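Local coordinates for protein adenylyl-sulfate kinase 1, chloroplastic (PDB 3UIE) that catalyses the ATP-dependent 3'-phosphorylation of adenosine 5'-phosphosulfate to 3'-phosphoadenylyl sulfate, the activated sulfate of plants, as a disulfide-linked homodimer, at residues D22-V27 / K195-A200; G53-I58 / A96-I101. All blocks are in the same frame, centred on the assembly; numbering follows the deposited sequence.

Contact 1 (D22-V27 / K195-A200); sequences DQKGCV and KGYLQA
Lys24 N gives its hydrogen to Tyr197 O (2.9 Å, nearly straight at 171°), joining the loop that enters the first strand of the P-loop kinase fold, 26-31, to the C-terminal tail. The tail leaves helix 181-195 through a Schellman motif at Gly196 and folds back in a type I beta turn from Gly196 to Gln199. Lys24 reaches across this turn on a chain extended as far as CE, and the bend at chi4 (69°) turns its ammonium group among the tail's acceptors. There NZ donates to Gly196 O at 2.8 Å and to Gln199 O at the same distance, with a weak bond to Ala200 O. The C-terminal carboxylate adds a long salt bridge through OXT, and a water links OXT to the same nitrogen. The same terminal residue is also held from Asp22: Ala200 N donates to Asp22 OD1 on the anti side of the carboxylate, at 2.9 Å. The Tyr197 ring runs across the lysine chain at about a right angle, and its hydroxyl is held by Gly122 O and Asp123 OD1. Lys24 CB lies in the plane of this ring, 3.3 Å from CD1, whereas Cys26 SG sits above a face, 4.6 Å from the ring centroid.

Contact 2 (G53-I58 / A96-I101); sequences GKLCYI and AGIICI
Leu55 O accepts the first of three backbone hydrogen bonds between parallel neighbours in the central sheet of the P-loop fold, from Ile99 N at 3.2 Å and in the carbonyl plane. Tyr57 then uses both its backbone groups: its N donates to Ile99 O at 3.1 Å, and its O receives Ile101 N at 2.9 Å. Cys56 thus pairs with Ile99, Tyr57 with Cys100 and Ile58 with Ile101, the strand axes inclined at 20°. Ile99 O, already bound by Tyr57 N, also takes a CA-H...O contact from Cys56 CA, and Ile58 CA makes one with Ile101 O.

On the face bearing Cys56, Ile58, Ile99 and Ile101, the Cys56 sulfur, in one of its two modelled conformers, lies beside the branch point of Ile99, SG to CB 3.8 Å. Ile101 extends CG1 away from its own carbonyl carbon (chi1 -56°), which brings CD1 against both Cys56 CB and Ile58 CG1. Helix 38-51, whose first turn carries the end of the P-loop, covers this face through Ala42, Asn46 and Leu49; the side chain of Ile58 is about 6 Å from that of Ser39 in the ATP site.

Tyr57 and Cys100 face the other way, toward helix 76-95, where the Tyr57 ring lies almost parallel to that of Phe93. The tyrosine hydroxyl continues across the dimer interface to Asp95 of the second subunit, and Ile98 packs on Ile98 of that subunit. Ile98 also spreads its two branches along the partner segment: CG2 rests 4.0 Å from Tyr57 CB, while CG1 carries the other methyl toward Leu55. The Leu55 and Ile98 side chains cross obliquely, and Leu55 CD2 presses on Ile98 CD1 at 3.2 Å, closer than two methyls normally pack.

Contact 2 is buried between sheet and helices and reaches the dimer interface, whereas contact 1 is partly buried at the chain's C-terminal end. Their chemistry follows: regular strand pairing and aliphatic packing in contact 2, against a lysine bound by two turn carbonyls and more weakly by the chain-terminal carboxylate in contact 1. Both serve the same sheet, since strand 99-103 lies between 56-60 and 26-31, and Cys26 O probably accepts from Cys100 N at 2.9 Å. Gln23 ties the two together, with OE1 receiving Leu55 N and NE2 donating to Gly97 O. In return, Lys54 NZ of contact 2 bonds to Asp22 O and Leu198 O, two acceptors that face each other across contact 1.

Contact 1 (D22-V27 / K195-A200)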
# COMPACT_ATOMS: atom_id res chain seq x y z
N ASP A 22 1.67 7.75 17.91
CA ASP A 22 1.96 7.03 19.16
C ASP A 22 1.82 5.50 19.06
O ASP A 22 1.16 4.85 19.88
CB ASP A 22 1.11 7.56 20.32
CG ASP A 22 1.64 7.13 21.69
OD1 ASP A 22 2.84 6.76 21.79
OD2 ASP A 22 0.87 7.18 22.66
N GLN A 23 2.46 4.93 18.04
CA GLN A 23 2.53 3.47 17.87
C GLN A 23 3.69 3.17 16.94
O GLN A 23 4.29 4.09 16.38
CB GLN A 23 1.24 2.93 17.24
CG GLN A 23 1.01 3.48 15.81
CD GLN A 23 -0.38 3.13 15.28
OE1 GLN A 23 -1.38 3.35 15.96
NE2 GLN A 23 -0.44 2.61 14.06
N LYS A 24 4.00 1.89 16.77
CA LYS A 24 5.05 1.48 15.85
C LYS A 24 4.46 0.73 14.66
O LYS A 24 3.60 -0.15 14.83
CB LYS A 24 6.08 0.61 16.58
CG LYS A 24 6.88 1.41 17.60
CD LYS A 24 8.01 0.61 18.19
CE LYS A 24 8.72 1.41 19.27
NZ LYS A 24 7.87 1.60 20.48
N GLY A 25 4.92 1.09 13.47
CA GLY A 25 4.49 0.44 12.25
C GLY A 25 4.96 -1.01 12.29
O GLY A 25 6.05 -1.30 12.77
N CYS A 26 4.14 -1.92 11.79
CA CYS A 26 4.53 -3.32 11.79
C CYS A 26 3.62 -4.08 10.86
O CYS A 26 2.63 -3.54 10.37
CB CYS A 26 4.50 -3.91 13.20
SG CYS A 26 2.90 -3.73 14.07
N VAL A 27 3.96 -5.34 10.60
CA VAL A 27 3.12 -6.20 9.78
C VAL A 27 2.68 -7.39 10.62
O VAL A 27 3.52 -8.09 11.17
CB VAL A 27 3.91 -6.75 8.58
CG1 VAL A 27 3.03 -7.70 7.78
CG2 VAL A 27 4.43 -5.58 7.71
N LYS A 195 5.48 -6.15 23.47
CA LYS A 195 6.62 -5.92 22.58
C LYS A 195 6.85 -4.44 22.28
O LYS A 195 7.83 -4.07 21.64
CB LYS A 195 6.49 -6.72 21.28
CG LYS A 195 6.61 -8.22 21.48
CD LYS A 195 8.06 -8.62 21.72
CE LYS A 195 8.18 -10.12 21.95
NZ LYS A 195 9.60 -10.56 21.94
N GLY A 196 5.94 -3.58 22.74
CA GLY A 196 6.13 -2.14 22.66
C GLY A 196 5.62 -1.50 21.38
O GLY A 196 5.95 -0.35 21.10
N TYR A 197 4.80 -2.22 20.61
CA TYR A 197 4.29 -1.70 19.34
C TYR A 197 3.13 -0.72 19.48
O TYR A 197 2.74 -0.07 18.50
CB TYR A 197 3.92 -2.86 18.40
CG TYR A 197 5.13 -3.49 17.76
CD1 TYR A 197 6.08 -2.69 17.14
CD2 TYR A 197 5.36 -4.86 17.81
CE1 TYR A 197 7.21 -3.23 16.58
CE2 TYR A 197 6.49 -5.41 17.24
CZ TYR A 197 7.41 -4.58 16.62
OH TYR A 197 8.56 -5.09 16.05
N LEU A 198 2.58 -0.58 20.68
CA LEU A 198 1.41 0.26 20.87
C LEU A 198 1.76 1.62 21.49
O LEU A 198 0.90 2.31 22.01
CB LEU A 198 0.34 -0.46 21.69
CG LEU A 198 0.00 -1.85 21.17
CD1 LEU A 198 -1.20 -2.43 21.90
CD2 LEU A 198 -0.26 -1.82 19.66
N GLN A 199 3.03 2.00 21.39
CA GLN A 199 3.45 3.33 21.80
C GLN A 199 4.63 3.71 20.92
O GLN A 199 5.35 2.85 20.43
CB GLN A 199 3.90 3.32 23.25
CG GLN A 199 5.20 2.57 23.45
CD GLN A 199 5.55 2.36 24.91
OE1 GLN A 199 4.71 2.51 25.80
NE2 GLN A 199 6.81 2.02 25.16
N ALA A 200 4.82 5.01 20.70
CA ALA A 200 5.97 5.47 19.93
C ALA A 200 7.26 5.05 20.62
O ALA A 200 8.24 4.66 19.98
CB ALA A 200 5.92 6.97 19.77
OXT ALA A 200 7.35 5.11 21.84
O HOH W 1 9.46 2.87 22.66

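Contact 2 (G53-I58 / A96-I101)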
# COMPACT_ATOMS: atom_id res chain seq x y z
N GLY A 53 -7.21 3.47 20.29
CA GLY A 53 -6.68 4.64 19.60
C GLY A 53 -5.51 4.33 18.68
O GLY A 53 -4.73 5.21 18.34
N LYS A 54 -5.38 3.08 18.27
CA LYS A 54 -4.29 2.71 17.36
C LYS A 54 -4.81 2.54 15.93
O LYS A 54 -5.92 2.03 15.72
CB LYS A 54 -3.59 1.45 17.84
CG LYS A 54 -3.21 1.49 19.33
CD LYS A 54 -2.22 2.60 19.61
CE LYS A 54 -2.20 2.98 21.08
NZ LYS A 54 -1.30 4.14 21.34
N LEU A 55 -4.01 2.93 14.95
CA LEU A 55 -4.42 2.89 13.56
C LEU A 55 -3.92 1.63 12.88
O LEU A 55 -2.70 1.42 12.78
CB LEU A 55 -3.90 4.12 12.81
CG LEU A 55 -4.28 4.24 11.34
CD1 LEU A 55 -5.79 4.23 11.17
CD2 LEU A 55 -3.68 5.52 10.74
N CYS A 56 -4.85 0.80 12.42
CA CYS A 56 -4.56 -0.45 11.73
C CYS A 56 -5.15 -0.41 10.34
O CYS A 56 -6.08 0.36 10.08
CB CYS A 56 -5.19 -1.65 12.45
SG CYS A 56 -4.62 -1.90 14.10
N TYR A 57 -4.65 -1.24 9.45
CA TYR A 57 -5.28 -1.39 8.14
C TYR A 57 -5.15 -2.84 7.70
O TYR A 57 -4.06 -3.39 7.74
CB TYR A 57 -4.66 -0.45 7.11
CG TYR A 57 -5.53 -0.40 5.88
CD1 TYR A 57 -6.73 0.30 5.90
CD2 TYR A 57 -5.18 -1.10 4.74
CE1 TYR A 57 -7.56 0.32 4.77
CE2 TYR A 57 -5.99 -1.09 3.62
CZ TYR A 57 -7.17 -0.38 3.64
OH TYR A 57 -7.98 -0.38 2.53
N ILE A 58 -6.24 -3.44 7.24
CA ILE A 58 -6.25 -4.85 6.86
C ILE A 58 -6.07 -5.03 5.36
O ILE A 58 -6.82 -4.47 4.57
CB ILE A 58 -7.59 -5.52 7.27
CG1 ILE A 58 -7.77 -5.46 8.78
CG2 ILE A 58 -7.64 -6.99 6.80
CD1 ILE A 58 -9.15 -5.94 9.25
N ALA A 96 4.80 3.60 6.97
CA ALA A 96 3.92 4.75 7.22
C ALA A 96 3.52 4.84 8.69
O ALA A 96 2.83 5.79 9.07
CB ALA A 96 2.69 4.65 6.36
N GLY A 97 3.91 3.85 9.48
CA GLY A 97 3.64 3.82 10.91
C GLY A 97 2.39 3.04 11.30
O GLY A 97 1.97 3.05 12.45
N ILE A 98 1.77 2.39 10.31
CA ILE A 98 0.50 1.69 10.48
C ILE A 98 0.74 0.26 10.96
O ILE A 98 1.72 -0.36 10.58
CB ILE A 98 -0.22 1.61 9.12
CG1 ILE A 98 -0.42 3.01 8.53
CG2 ILE A 98 -1.53 0.86 9.25
CD1 ILE A 98 -1.28 3.88 9.36
N ILE A 99 -0.17 -0.25 11.80
CA ILE A 99 -0.20 -1.67 12.14
C ILE A 99 -0.95 -2.36 11.02
O ILE A 99 -2.17 -2.28 10.93
CB ILE A 99 -0.88 -1.91 13.49
CG1 ILE A 99 -0.08 -1.21 14.60
CG2 ILE A 99 -1.02 -3.43 13.79
CD1 ILE A 99 -0.85 -0.97 15.89
N CYS A 100 -0.19 -2.99 10.12
CA CYS A 100 -0.78 -3.57 8.93
C CYS A 100 -1.09 -5.05 9.14
O CYS A 100 -0.18 -5.83 9.42
CB CYS A 100 0.18 -3.41 7.74
SG CYS A 100 -0.52 -3.96 6.17
N ILE A 101 -2.36 -5.42 9.02
CA ILE A 101 -2.77 -6.80 9.24
C ILE A 101 -3.01 -7.46 7.89
O ILE A 101 -3.92 -7.07 7.17
CB ILE A 101 -4.07 -6.86 10.05
CG1 ILE A 101 -3.89 -6.11 11.38
CG2 ILE A 101 -4.49 -8.34 10.29
CD1 ILE A 101 -5.22 -5.78 12.06